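Local atomic coordinates of sulfate transporter sulfate transporter family protein (Wolinella succinogenes, PDB entry 4DGF), a protein that probably exchanges or transports sulfate or related anions across the membrane as a SulP-family transporter, of which this chain is the STAS domain. Residues G31-G36 with P63-T68; R40-L45 with L73-E78; E49-V54 with R83-L88; L57-V62 with S90-R95. All blocks are in the same frame, centred on the assembly; numbering follows the deposited sequence. Where two conformers were deposited one is given.

Interaction 1 of 4, residues G31-G36 with P63-T68; sequences GPFFFG and PVIDAT
Phe-33, Phe-34 and Val-64 give up the most surface where 31-36 runs beside 63-68. Phe-33 is held by its backbone. Its N donates an almost straight bond to Val-64 O at 3.0 Å, and its O takes a weak one from Asp-66 N at 3.3 Å. Together they make a single bridge between Phe-33 and Ile-65. The Phe-33 side chain lies alongside Ile-65, whose CD1 sits over one ring face, 4.2 Å from the centroid, as a CH-pi contact. Ala-72 and Leu-73 of helix 67-83 also touch Phe-33. Phe-34 turns the other way, to the exposed side. Its CZ meets Val-64 CG2 at 3.5 Å, and this methyl also touches Pro-32 CB at 3.7 Å. Pro-32 CB itself lies over one face of the Phe-34 ring, toward the rim. The backbone N of Asp-66 sits at the ring edge, in plane, and Phe-34 CD1 comes to 3.7 Å from Asp-66 CB. The Asp-66 carboxylate is tilted 57° from the ring. Asp-66 caps helix 67-83 through OD1 to Gly-69 N; Phe-34 occupies the corresponding N-cap position of helix 35-41. The two form a side-by-side pair of strand-to-helix loops in the alpha/beta STAS fold.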
loop_
_atom_site.group_PDB
_atom_site.type_symbol
_atom_site.label_atom_id
_atom_site.label_comp_id
_atom_site.label_asym_id
_atom_site.label_seq_id
_atom_site.Cartn_x
_atom_site.Cartn_y
_atom_site.Cartn_z
ATOM N N GLY A 31 -9.431 -0.025 8.330
ATOM C CA GLY A 31 -9.525 -1.038 9.422
ATOM C C GLY A 31 -9.167 -2.395 8.942
ATOM O O GLY A 31 -8.507 -2.530 7.944
ATOM N N PRO A 32 -9.737 -3.444 9.509
ATOM C CA PRO A 32 -9.562 -4.841 9.029
ATOM C C PRO A 32 -9.782 -4.958 7.550
ATOM O O PRO A 32 -10.738 -4.343 7.062
ATOM C CB PRO A 32 -10.653 -5.592 9.804
ATOM C CG PRO A 32 -10.596 -4.881 11.110
ATOM C CD PRO A 32 -10.573 -3.406 10.726
ATOM N N PHE A 33 -8.892 -5.653 6.840
ATOM C CA PHE A 33 -8.999 -5.660 5.364
ATOM C C PHE A 33 -9.773 -6.880 4.969
ATOM O O PHE A 33 -9.222 -7.967 4.622
ATOM C CB PHE A 33 -7.563 -5.622 4.852
ATOM C CG PHE A 33 -7.414 -5.423 3.365
ATOM C CD1 PHE A 33 -6.166 -4.990 2.877
ATOM C CD2 PHE A 33 -8.451 -5.654 2.461
ATOM C CE1 PHE A 33 -5.922 -4.839 1.513
ATOM C CE2 PHE A 33 -8.226 -5.501 1.132
ATOM C CZ PHE A 33 -6.915 -5.117 0.676
ATOM N N PHE A 34 -11.100 -6.711 5.003
ATOM C CA PHE A 34 -12.018 -7.765 4.674
ATOM C C PHE A 34 -12.813 -7.346 3.387
ATOM O O PHE A 34 -12.298 -6.531 2.593
ATOM C CB PHE A 34 -13.014 -8.108 5.830
ATOM C CG PHE A 34 -12.395 -8.509 7.118
ATOM C CD1 PHE A 34 -11.130 -9.145 7.132
ATOM C CD2 PHE A 34 -13.080 -8.285 8.396
ATOM C CE1 PHE A 34 -10.542 -9.493 8.368
ATOM C CE2 PHE A 34 -12.482 -8.709 9.594
ATOM C CZ PHE A 34 -11.169 -9.288 9.558
ATOM N N PHE A 35 -14.057 -7.840 3.251
ATOM C CA PHE A 35 -14.678 -7.680 1.899
ATOM C C PHE A 35 -14.960 -6.195 1.659
ATOM O O PHE A 35 -14.973 -5.769 0.505
ATOM C CB PHE A 35 -16.006 -8.501 1.810
ATOM C CG PHE A 35 -17.179 -7.890 2.525
ATOM C CD1 PHE A 35 -18.111 -7.094 1.817
ATOM C CD2 PHE A 35 -17.350 -8.029 3.916
ATOM C CE1 PHE A 35 -19.213 -6.512 2.478
ATOM C CE2 PHE A 35 -18.473 -7.487 4.588
ATOM C CZ PHE A 35 -19.367 -6.675 3.839
ATOM N N GLY A 36 -15.282 -5.430 2.741
ATOM C CA GLY A 36 -15.634 -3.931 2.565
ATOM C C GLY A 36 -14.488 -3.190 1.891
ATOM O O GLY A 36 -14.666 -2.446 0.888
ATOM N N PRO A 63 -4.934 -4.501 11.361
ATOM C CA PRO A 63 -4.265 -5.616 11.989
ATOM C C PRO A 63 -4.442 -7.003 11.411
ATOM O O PRO A 63 -3.646 -7.939 11.800
ATOM C CB PRO A 63 -4.806 -5.582 13.439
ATOM C CG PRO A 63 -6.173 -4.946 13.317
ATOM C CD PRO A 63 -6.237 -4.171 11.994
ATOM N N VAL A 64 -5.410 -7.178 10.486
ATOM C CA VAL A 64 -5.853 -8.476 10.101
ATOM C C VAL A 64 -6.326 -8.277 8.654
ATOM O O VAL A 64 -6.760 -7.164 8.251
ATOM C CB VAL A 64 -7.074 -9.049 10.999
ATOM C CG1 VAL A 64 -6.580 -9.387 12.396
ATOM C CG2 VAL A 64 -8.223 -8.097 11.049
ATOM N N ILE A 65 -6.189 -9.326 7.886
ATOM C CA ILE A 65 -6.685 -9.418 6.503
ATOM C C ILE A 65 -7.227 -10.871 6.311
ATOM O O ILE A 65 -6.563 -11.866 6.777
ATOM C CB ILE A 65 -5.518 -9.071 5.566
ATOM C CG1 ILE A 65 -5.913 -9.114 4.068
ATOM C CG2 ILE A 65 -4.371 -10.030 5.901
ATOM C CD1 ILE A 65 -4.847 -8.502 3.258
ATOM N N ASP A 66 -8.398 -11.007 5.628
ATOM C CA ASP A 66 -8.837 -12.381 5.416
ATOM C C ASP A 66 -8.560 -12.826 3.961
ATOM O O ASP A 66 -7.789 -12.143 3.224
ATOM C CB ASP A 66 -10.318 -12.411 5.711
ATOM C CG ASP A 66 -11.187 -11.829 4.577
ATOM O OD1 ASP A 66 -10.711 -10.897 3.859
ATOM O OD2 ASP A 66 -12.417 -12.185 4.452
ATOM N N ALA A 67 -9.168 -13.937 3.534
ATOM C CA ALA A 67 -8.840 -14.419 2.211
ATOM C C ALA A 67 -9.348 -13.422 1.093
ATOM O O ALA A 67 -8.734 -13.312 0.028
ATOM C CB ALA A 67 -9.448 -15.786 2.002
ATOM N N THR A 68 -10.525 -12.801 1.309
ATOM C CA THR A 68 -11.068 -11.889 0.339
ATOM C C THR A 68 -10.199 -10.654 0.254
ATOM O O THR A 68 -9.934 -10.123 -0.828
ATOM C CB THR A 68 -12.513 -11.542 0.801
ATOM O OG1 THR A 68 -13.348 -12.720 0.670
ATOM C CG2 THR A 68 -13.175 -10.445 -0.115
#

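Interaction 2 of 4, residues R40-L45 with L73-E78. With FMT (formic acid), chain D.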
loop_
_atom_site.group_PDB
_atom_site.type_symbol
_atom_site.label_atom_id
_atom_site.label_comp_id
_atom_site.label_asym_id
_atom_site.label_seq_id
_atom_site.Cartn_x
_atom_site.Cartn_y
_atom_site.Cartn_z
ATOM N N ARG A 40 -13.759 -1.611 -2.119
ATOM C CA ARG A 40 -13.310 -0.203 -2.391
ATOM C C ARG A 40 -11.932 -0.107 -3.090
ATOM O O ARG A 40 -11.740 0.721 -3.997
ATOM C CB ARG A 40 -13.258 0.574 -1.116
ATOM C CG ARG A 40 -14.621 0.787 -0.534
ATOM C CD ARG A 40 -14.568 1.658 0.703
ATOM N NE ARG A 40 -13.811 1.173 1.857
ATOM C CZ ARG A 40 -14.324 0.535 2.889
ATOM N NH1 ARG A 40 -15.663 0.210 3.006
ATOM N NH2 ARG A 40 -13.548 0.264 3.890
ATOM N N LEU A 41 -11.008 -1.010 -2.798
ATOM C CA LEU A 41 -9.692 -0.957 -3.427
ATOM C C LEU A 41 -9.738 -1.454 -4.914
ATOM O O LEU A 41 -8.923 -1.030 -5.806
ATOM C CB LEU A 41 -8.651 -1.784 -2.653
ATOM C CG LEU A 41 -7.211 -1.754 -3.228
ATOM C CD1 LEU A 41 -6.620 -0.305 -3.278
ATOM C CD2 LEU A 41 -6.376 -2.703 -2.341
ATOM N N LYS A 42 -10.677 -2.382 -5.151
ATOM C CA LYS A 42 -10.767 -3.000 -6.500
ATOM C C LYS A 42 -10.834 -1.968 -7.561
ATOM O O LYS A 42 -11.767 -1.160 -7.641
ATOM C CB LYS A 42 -11.986 -3.925 -6.670
ATOM C CG LYS A 42 -11.773 -4.849 -7.896
ATOM C CD LYS A 42 -12.855 -5.893 -7.995
ATOM C CE LYS A 42 -12.312 -6.994 -8.886
ATOM N NZ LYS A 42 -13.381 -7.581 -9.739
ATOM N N GLY A 43 -9.904 -2.076 -8.510
ATOM C CA GLY A 43 -9.984 -1.259 -9.700
ATOM C C GLY A 43 -9.557 0.182 -9.504
ATOM O O GLY A 43 -9.674 1.000 -10.453
ATOM N N VAL A 44 -9.000 0.523 -8.332
ATOM C CA VAL A 44 -8.590 1.888 -8.110
ATOM C C VAL A 44 -7.584 2.386 -9.150
ATOM O O VAL A 44 -7.691 3.523 -9.579
ATOM C CB VAL A 44 -7.995 2.051 -6.702
ATOM C CG1 VAL A 44 -7.124 3.300 -6.620
ATOM C CG2 VAL A 44 -9.160 2.191 -5.643
ATOM N N LEU A 45 -6.631 1.564 -9.608
ATOM C CA LEU A 45 -5.721 2.103 -10.606
ATOM C C LEU A 45 -6.414 2.282 -11.980
ATOM O O LEU A 45 -5.953 3.046 -12.778
ATOM C CB LEU A 45 -4.482 1.230 -10.736
ATOM C CG LEU A 45 -3.253 1.468 -9.874
ATOM C CD1 LEU A 45 -2.175 0.600 -10.508
ATOM C CD2 LEU A 45 -2.732 2.904 -9.783
ATOM N N LEU A 73 -5.738 -7.630 -2.493
ATOM C CA LEU A 73 -4.410 -7.042 -2.414
ATOM C C LEU A 73 -3.500 -7.650 -3.520
ATOM O O LEU A 73 -2.779 -6.886 -4.163
ATOM C CB LEU A 73 -3.883 -7.193 -1.004
ATOM C CG LEU A 73 -2.444 -6.791 -0.804
ATOM C CD1 LEU A 73 -2.284 -5.273 -1.033
ATOM C CD2 LEU A 73 -2.048 -7.088 0.671
ATOM N N TRP A 74 -3.642 -8.929 -3.831
ATOM C CA TRP A 74 -2.870 -9.574 -4.910
ATOM C C TRP A 74 -3.279 -8.966 -6.239
ATOM O O TRP A 74 -2.383 -8.668 -7.117
ATOM C CB TRP A 74 -3.212 -11.069 -5.129
ATOM C CG TRP A 74 -2.481 -11.995 -4.217
ATOM C CD1 TRP A 74 -2.993 -12.785 -3.182
ATOM C CD2 TRP A 74 -1.074 -12.303 -4.238
ATOM N NE1 TRP A 74 -2.013 -13.543 -2.623
ATOM C CE2 TRP A 74 -0.853 -13.289 -3.157
ATOM C CE3 TRP A 74 0.015 -11.900 -5.028
ATOM C CZ2 TRP A 74 0.417 -13.847 -2.881
ATOM C CZ3 TRP A 74 1.267 -12.436 -4.720
ATOM C CH2 TRP A 74 1.462 -13.393 -3.673
ATOM N N GLU A 75 -4.582 -8.817 -6.456
ATOM C CA GLU A 75 -4.992 -8.302 -7.758
ATOM C C GLU A 75 -4.625 -6.813 -7.864
ATOM O O GLU A 75 -4.376 -6.321 -8.946
ATOM C CB GLU A 75 -6.474 -8.562 -8.028
ATOM C CG GLU A 75 -7.371 -7.521 -7.422
ATOM C CD GLU A 75 -8.822 -7.593 -7.917
ATOM O OE1 GLU A 75 -9.024 -7.622 -9.176
ATOM O OE2 GLU A 75 -9.745 -7.592 -7.038
ATOM N N PHE A 76 -4.524 -6.097 -6.740
ATOM C CA PHE A 76 -4.123 -4.745 -6.825
ATOM C C PHE A 76 -2.638 -4.641 -7.215
ATOM O O PHE A 76 -2.251 -3.753 -8.025
ATOM C CB PHE A 76 -4.390 -3.996 -5.509
ATOM C CG PHE A 76 -4.110 -2.534 -5.622
ATOM C CD1 PHE A 76 -4.926 -1.713 -6.347
ATOM C CD2 PHE A 76 -2.993 -1.995 -5.014
ATOM C CE1 PHE A 76 -4.634 -0.354 -6.489
ATOM C CE2 PHE A 76 -2.688 -0.631 -5.151
ATOM C CZ PHE A 76 -3.489 0.167 -5.931
ATOM N N GLN A 77 -1.811 -5.487 -6.607
ATOM C CA GLN A 77 -0.391 -5.492 -6.955
ATOM C C GLN A 77 -0.175 -5.853 -8.446
ATOM O O GLN A 77 0.651 -5.258 -9.077
ATOM C CB GLN A 77 0.295 -6.454 -5.946
ATOM C CG GLN A 77 1.787 -6.517 -6.016
ATOM C CD GLN A 77 2.305 -7.477 -7.008
ATOM O OE1 GLN A 77 1.743 -8.555 -7.188
ATOM N NE2 GLN A 77 3.482 -7.144 -7.611
ATOM N N GLU A 78 -0.982 -6.746 -8.981
ATOM C CA GLU A 78 -1.011 -7.087 -10.432
ATOM C C GLU A 78 -1.386 -5.943 -11.306
ATOM O O GLU A 78 -0.677 -5.711 -12.318
ATOM C CB GLU A 78 -1.907 -8.281 -10.688
ATOM C CG GLU A 78 -1.226 -9.537 -10.133
ATOM C CD GLU A 78 -1.929 -10.790 -10.592
ATOM O OE1 GLU A 78 -2.387 -10.813 -11.772
ATOM O OE2 GLU A 78 -2.025 -11.743 -9.772
HETATM C C FMT D . -10.505 2.061 2.682
HETATM O O1 FMT D . -11.094 1.565 1.707
HETATM O O2 FMT D . -10.937 1.634 3.824
#
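Helices 35-41 and 67-83 of the STAS domain meet here through Leu-41 and Phe-76, where the first helix ends and the chain turns away. Phe-76 has the largest buried surface of the contact. With chi1 at -174°, its CG swings away from the backbone N and the ring reaches the 40-45 segment. Leu-41 crosses it at about a right angle and lays CD1 over one face, 3.9 Å from the centroid and close to the ring normal. This is a CH-pi contact. The other Leu-41 methyl, CD2, reaches back to Phe-76 CB at 4.0 Å. Val-44 CB and Leu-45 CG each come to 4.1 Å from Phe-76 CE1, both obliquely. The ring also packs edge-to-face with Phe-55 of strand 54-58.

The polar side is looser. In one of its two conformers the Glu-75 carboxylate lies beside the Lys-42 chain, which crosses it without forming a salt bridge. Arg-40 turns to a formate, probably from the crystallisation liquor. NE and NH2 grip its two oxygens along the guanidinium edge, and Tyr-27 and Asn-30 also bind it. At the helix end, Leu-41 to Val-44 form a type II beta turn, closed by Val-44 N to Leu-41 O. The whole is two helices packed together on one face of the parallel sheet of the alpha/beta STAS fold, with Phe-76 touching both Leu-41 and Phe-55.

Interaction 3 of 4, residues E49-V54 with R83-L88; sequences EETPKV and RGTILL
Thr-85 and Pro-52 join where two parallel strands of the STAS sheet begin, 54-58 and 86-90. The Thr-85 side chain can be followed outward. Thr-85 CB lies 3.7 Å from Pro-52 O. On one branch, anti to the carbonyl carbon (chi1 -63°), Thr-85 OG1 donates a hydrogen bond to Pro-52 O at 3.0 Å, in the carbonyl plane. This hydroxyl also meets the methyl CG2 of Thr-51, which in turn rests on Arg-83 CB at 3.7 Å. On the other branch, Thr-85 CG2 passes Pro-52 O at 3.6 Å. Cys-80 and Phe-55 also touch this side chain.

The backbones then take over. Ile-86 N bonds to Lys-53 O at 2.9 Å, nearly straight at the hydrogen but from above the carbonyl plane. Val-54 and Ile-86 form the parallel bridge, with Val-54 CA close to Ile-86 O as a CA-H...O contact. Their side chains lie on one sheet face, where Ala-125 and Leu-128 of helix 118-130 touch them. Val-54 CG1 and Leu-88 CD1 add an apolar touch at 3.6 Å.

Gly-84, with positive phi, ends the preceding helix in a Schellman motif. The Arg-83 guanidinium turns to Asp-46 in a salt bridge. Lys-53 O, which already accepts from Ile-86 N, also accepts from a water that donates to Gly-84 O, each at 2.7 Å.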
loop_
_atom_site.group_PDB
_atom_site.type_symbol
_atom_site.label_atom_id
_atom_site.label_comp_id
_atom_site.label_asym_id
_atom_site.label_seq_id
_atom_site.Cartn_x
_atom_site.Cartn_y
_atom_site.Cartn_z
ATOM N N GLU A 49 -6.634 8.890 -13.689
ATOM C CA GLU A 49 -6.325 9.302 -15.078
ATOM C C GLU A 49 -4.798 9.430 -15.290
ATOM O O GLU A 49 -4.261 8.909 -16.270
ATOM C CB GLU A 49 -7.059 10.612 -15.452
ATOM N N GLU A 50 -4.113 10.098 -14.365
ATOM C CA GLU A 50 -2.651 10.221 -14.416
ATOM C C GLU A 50 -1.959 9.161 -13.538
ATOM O O GLU A 50 -1.722 9.381 -12.346
ATOM C CB GLU A 50 -2.186 11.637 -14.018
ATOM C CG GLU A 50 -0.678 11.813 -14.055
ATOM C CD GLU A 50 -0.245 13.275 -14.016
ATOM O OE1 GLU A 50 -0.431 13.988 -15.025
ATOM O OE2 GLU A 50 0.290 13.703 -12.972
ATOM N N THR A 51 -1.600 8.039 -14.149
ATOM C CA THR A 51 -1.082 6.892 -13.365
ATOM C C THR A 51 0.125 7.294 -12.528
ATOM O O THR A 51 1.067 7.918 -13.029
ATOM C CB THR A 51 -0.745 5.709 -14.300
ATOM O OG1 THR A 51 -1.892 5.418 -15.130
ATOM C CG2 THR A 51 -0.389 4.471 -13.487
ATOM N N PRO A 52 0.036 7.031 -11.201
ATOM C CA PRO A 52 1.094 7.377 -10.262
ATOM C C PRO A 52 2.378 6.546 -10.549
ATOM O O PRO A 52 2.312 5.419 -10.971
ATOM C CB PRO A 52 0.492 7.028 -8.890
ATOM C CG PRO A 52 -0.700 6.173 -9.165
ATOM C CD PRO A 52 -1.208 6.614 -10.519
ATOM N N LYS A 53 3.546 7.107 -10.247
ATOM C CA LYS A 53 4.786 6.368 -10.357
ATOM C C LYS A 53 4.879 5.399 -9.170
ATOM O O LYS A 53 5.516 4.306 -9.275
ATOM C CB LYS A 53 5.960 7.345 -10.275
ATOM C CG LYS A 53 5.939 8.458 -11.336
ATOM C CD LYS A 53 7.160 9.343 -11.139
ATOM C CE LYS A 53 7.052 10.679 -11.873
ATOM N NZ LYS A 53 6.974 10.425 -13.337
ATOM N N VAL A 54 4.339 5.878 -8.028
ATOM C CA VAL A 54 4.456 5.105 -6.721
ATOM C C VAL A 54 3.083 5.183 -6.065
ATOM O O VAL A 54 2.474 6.258 -6.075
ATOM C CB VAL A 54 5.476 5.702 -5.767
ATOM C CG1 VAL A 54 5.639 4.893 -4.481
ATOM C CG2 VAL A 54 6.887 5.859 -6.423
ATOM N N ARG A 83 0.568 -1.411 -14.881
ATOM C CA ARG A 83 0.715 0.052 -15.155
ATOM C C ARG A 83 2.096 0.614 -14.922
ATOM O O ARG A 83 2.266 1.835 -15.102
ATOM C CB ARG A 83 -0.235 0.819 -14.236
ATOM C CG ARG A 83 -1.709 0.515 -14.501
ATOM C CD ARG A 83 -2.289 1.499 -15.494
ATOM N NE ARG A 83 -3.716 1.266 -15.681
ATOM C CZ ARG A 83 -4.203 0.386 -16.565
ATOM N NH1 ARG A 83 -3.369 -0.345 -17.304
ATOM N NH2 ARG A 83 -5.519 0.230 -16.707
ATOM N N GLY A 84 3.075 -0.226 -14.528
ATOM C CA GLY A 84 4.451 0.221 -14.207
ATOM C C GLY A 84 4.465 1.151 -12.983
ATOM O O GLY A 84 5.345 2.123 -12.855
ATOM N N THR A 85 3.451 0.963 -12.124
ATOM C CA THR A 85 3.392 1.649 -10.832
ATOM C C THR A 85 4.088 0.819 -9.775
ATOM O O THR A 85 3.829 -0.372 -9.710
ATOM C CB THR A 85 1.902 1.813 -10.385
ATOM O OG1 THR A 85 1.245 2.668 -11.363
ATOM C CG2 THR A 85 1.823 2.479 -8.974
ATOM N N ILE A 86 4.893 1.453 -8.922
ATOM C CA ILE A 86 5.527 0.709 -7.835
ATOM C C ILE A 86 4.598 0.781 -6.579
ATOM O O ILE A 86 4.375 1.851 -6.048
ATOM C CB ILE A 86 6.914 1.312 -7.522
ATOM C CG1 ILE A 86 7.840 1.083 -8.738
ATOM C CG2 ILE A 86 7.467 0.619 -6.272
ATOM C CD1 ILE A 86 9.167 1.863 -8.733
ATOM N N LEU A 87 4.172 -0.372 -6.088
ATOM C CA LEU A 87 3.399 -0.469 -4.844
ATOM C C LEU A 87 4.346 -0.555 -3.625
ATOM O O LEU A 87 5.270 -1.343 -3.634
ATOM C CB LEU A 87 2.520 -1.734 -4.911
ATOM C CG LEU A 87 1.517 -1.915 -3.769
ATOM C CD1 LEU A 87 0.607 -0.692 -3.631
ATOM C CD2 LEU A 87 0.672 -3.210 -3.945
ATOM N N LEU A 88 4.096 0.296 -2.620
ATOM C CA LEU A 88 4.745 0.242 -1.293
ATOM C C LEU A 88 3.592 0.012 -0.232
ATOM O O LEU A 88 2.480 0.480 -0.381
ATOM C CB LEU A 88 5.471 1.527 -0.928
ATOM C CG LEU A 88 6.479 2.022 -2.017
ATOM C CD1 LEU A 88 7.133 3.330 -1.569
ATOM C CD2 LEU A 88 7.564 0.957 -2.339
HETATM O O HOH W 1 6.995 3.791 -11.512
#

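Interaction 4 of 4, residues L57-V62 with S90-R95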
loop_
_atom_site.group_PDB
_atom_site.type_symbol
_atom_site.label_atom_id
_atom_site.label_comp_id
_atom_site.label_asym_id
_atom_site.label_seq_id
_atom_site.Cartn_x
_atom_site.Cartn_y
_atom_site.Cartn_z
ATOM N N LEU A 57 0.106 2.110 -0.012
ATOM C CA LEU A 57 -1.084 1.675 0.674
ATOM C C LEU A 57 -0.779 1.743 2.173
ATOM O O LEU A 57 0.195 1.024 2.655
ATOM C CB LEU A 57 -1.296 0.218 0.240
ATOM C CG LEU A 57 -2.637 -0.291 0.508
ATOM C CD1 LEU A 57 -3.747 0.390 -0.303
ATOM C CD2 LEU A 57 -2.643 -1.774 0.071
ATOM N N ARG A 58 -1.456 2.665 2.860
ATOM C CA ARG A 58 -1.267 2.856 4.250
ATOM C C ARG A 58 -2.041 1.853 5.066
ATOM O O ARG A 58 -3.325 1.886 5.051
ATOM C CB ARG A 58 -1.668 4.313 4.751
ATOM C CG ARG A 58 -0.721 5.327 4.098
ATOM C CD ARG A 58 -0.799 6.683 4.773
ATOM N NE ARG A 58 -0.297 6.601 6.168
ATOM C CZ ARG A 58 -0.244 7.600 7.038
ATOM N NH1 ARG A 58 -0.609 8.863 6.695
ATOM N NH2 ARG A 58 0.293 7.355 8.221
HETATM N N MSE A 59 -1.316 1.112 5.892
HETATM C CA MSE A 59 -1.933 -0.064 6.541
HETATM C C MSE A 59 -1.786 0.041 8.042
HETATM O O MSE A 59 -1.874 -0.969 8.736
HETATM C CB MSE A 59 -1.291 -1.360 5.952
HETATM C CG MSE A 59 -1.456 -1.457 4.420
HETATM SE SE MSE A 59 -0.932 -3.225 3.785
HETATM C CE MSE A 59 -2.707 -4.131 4.055
ATOM N N ARG A 60 -1.557 1.237 8.580
ATOM C CA ARG A 60 -1.443 1.343 10.077
ATOM C C ARG A 60 -2.681 0.977 10.861
ATOM O O ARG A 60 -2.580 0.624 12.072
ATOM C CB ARG A 60 -1.042 2.797 10.511
ATOM C CG ARG A 60 -2.078 3.829 10.002
ATOM C CD ARG A 60 -1.548 5.239 10.435
ATOM N NE ARG A 60 -2.421 6.270 9.884
ATOM C CZ ARG A 60 -2.532 7.512 10.377
ATOM N NH1 ARG A 60 -1.841 7.852 11.466
ATOM N NH2 ARG A 60 -3.341 8.406 9.792
ATOM N N ARG A 61 -3.837 1.023 10.199
ATOM C CA ARG A 61 -5.144 0.682 10.833
ATOM C C ARG A 61 -5.526 -0.768 10.561
ATOM O O ARG A 61 -6.675 -1.183 10.883
ATOM C CB ARG A 61 -6.290 1.521 10.249
ATOM C CG ARG A 61 -5.988 3.002 10.373
ATOM C CD ARG A 61 -7.203 3.838 10.013
ATOM N NE ARG A 61 -6.841 5.238 9.703
ATOM C CZ ARG A 61 -7.746 6.191 9.447
ATOM N NH1 ARG A 61 -9.062 5.938 9.602
ATOM N NH2 ARG A 61 -7.375 7.436 9.102
ATOM N N VAL A 62 -4.614 -1.535 10.005
ATOM C CA VAL A 62 -5.032 -2.860 9.509
ATOM C C VAL A 62 -4.254 -3.895 10.363
ATOM O O VAL A 62 -3.064 -4.183 10.075
ATOM C CB VAL A 62 -4.603 -3.015 8.089
ATOM C CG1 VAL A 62 -5.161 -4.333 7.577
ATOM C CG2 VAL A 62 -5.188 -1.912 7.223
ATOM N N SER A 90 2.911 0.772 3.838
ATOM C CA SER A 90 3.492 1.412 5.009
ATOM C C SER A 90 2.623 1.021 6.195
ATOM O O SER A 90 1.458 0.565 6.017
ATOM C CB SER A 90 3.528 2.939 4.900
ATOM O OG SER A 90 2.240 3.508 4.819
ATOM N N GLY A 91 3.177 1.268 7.375
ATOM C CA GLY A 91 2.472 1.070 8.654
ATOM C C GLY A 91 2.140 -0.416 8.892
ATOM O O GLY A 91 1.163 -0.731 9.571
ATOM N N VAL A 92 2.981 -1.263 8.347
ATOM C CA VAL A 92 2.691 -2.733 8.477
ATOM C C VAL A 92 3.186 -3.219 9.863
ATOM O O VAL A 92 4.402 -3.189 10.174
ATOM C CB VAL A 92 3.356 -3.544 7.367
ATOM C CG1 VAL A 92 3.179 -5.038 7.600
ATOM C CG2 VAL A 92 2.816 -3.172 5.996
ATOM N N SER A 93 2.240 -3.643 10.700
ATOM C CA SER A 93 2.594 -4.096 12.070
ATOM C C SER A 93 3.249 -5.513 11.939
ATOM O O SER A 93 3.163 -6.166 10.946
ATOM C CB SER A 93 1.339 -4.265 12.918
ATOM O OG SER A 93 0.507 -5.276 12.329
ATOM N N ASP A 94 3.892 -5.955 13.002
ATOM C CA ASP A 94 4.428 -7.321 13.001
ATOM C C ASP A 94 3.373 -8.414 12.810
ATOM O O ASP A 94 3.611 -9.348 12.065
ATOM C CB ASP A 94 5.161 -7.525 14.337
ATOM C CG ASP A 94 6.511 -6.849 14.373
ATOM O OD1 ASP A 94 6.977 -6.296 13.344
ATOM O OD2 ASP A 94 7.131 -6.867 15.483
ATOM N N ARG A 95 2.143 -8.209 13.303
ATOM C CA ARG A 95 1.119 -9.216 13.090
ATOM C C ARG A 95 0.655 -9.207 11.636
ATOM O O ARG A 95 0.588 -10.257 10.974
ATOM C CB ARG A 95 -0.028 -8.970 14.033
ATOM C CG ARG A 95 -1.134 -9.921 13.641
ATOM C CD ARG A 95 -2.321 -9.619 14.485
ATOM N NE ARG A 95 -3.249 -10.676 14.079
ATOM C CZ ARG A 95 -4.338 -11.017 14.739
ATOM N NH1 ARG A 95 -4.680 -10.341 15.833
ATOM N NH2 ARG A 95 -5.114 -11.970 14.223
HETATM O O HOH W 2 -0.557 -3.074 10.232
#
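Ser-90 joins Leu-57 and Met-59 at the close-packed end of this contact, where parallel strands 54-58 and 86-90 finish. Ser-90 N donates to Leu-57 O at 3.0 Å, and Ser-90 O accepts from Met-59 N at 2.8 Å. The second bond is more bent, 141° at the hydrogen. Arg-58 and Ser-90 form the parallel bridge, their side chains on one sheet face. In one of its two conformers the Ser-90 hydroxyl lies between its own N and carbonyl carbon (chi1 63°), which sets OG against the Arg-58 chain. Ile-118 of helix 118-130 touches both residues. Gly-91 comes very close to the other backbone, its O lying 3.4 Å from Arg-60 CA in a CA-H...O contact. Met-59, a selenomethionine, sends its side chain away to Phe-33 and Leu-96.

Beyond Gly-91 a water mediates the contact. It accepts from Ser-93 N at 2.9 Å and lies within donating distance of Met-59 O and Val-62 O. It stands beside the type I turn from Met-59 to Val-62. Ser-93 caps helix 94-103 with OG to Leu-96 N. Arg-58 is buried, Arg-60 partly exposed, and Arg-61 lies at the solvent side. Arg-58 NH1 bonds to Thr-15 OG1 and the backbone O of Asp-13, and Arg-58 NH2 lies over one face of the Arg-60 guanidinium. Arg-60 pairs with Asp-11 and Glu-28, and Arg-61 also with Glu-28. Asp-11 and Glu-28 probably offset the charge of Arg-60 and Arg-61, while backbone bonds and a bridging water hold the strand ends together.

Overall arrangement
All four contacts lie in one STAS domain, and their segments alternate along the chain. Interactions 3 and 4 hold the same pair of parallel strands, 54-58 and 86-90, at their beginning and their end. Both rest on backbone bonds and a bridging water; interaction 3 adds a threonine hydroxyl bond, and interaction 4 is the more buried. Interactions 1 and 2 share helices 35-41 and 67-83. Interaction 1 joins the loops leading into them with a single bridge and aromatic packing, largely at the surface. Interaction 2 has no hydrogen bond between its segments and relies on apolar side chains. Phe-33 links 1 to Leu-41 of 2 and Met-59 of 4. Phe-76 meets Leu-87, joining 2 to 3.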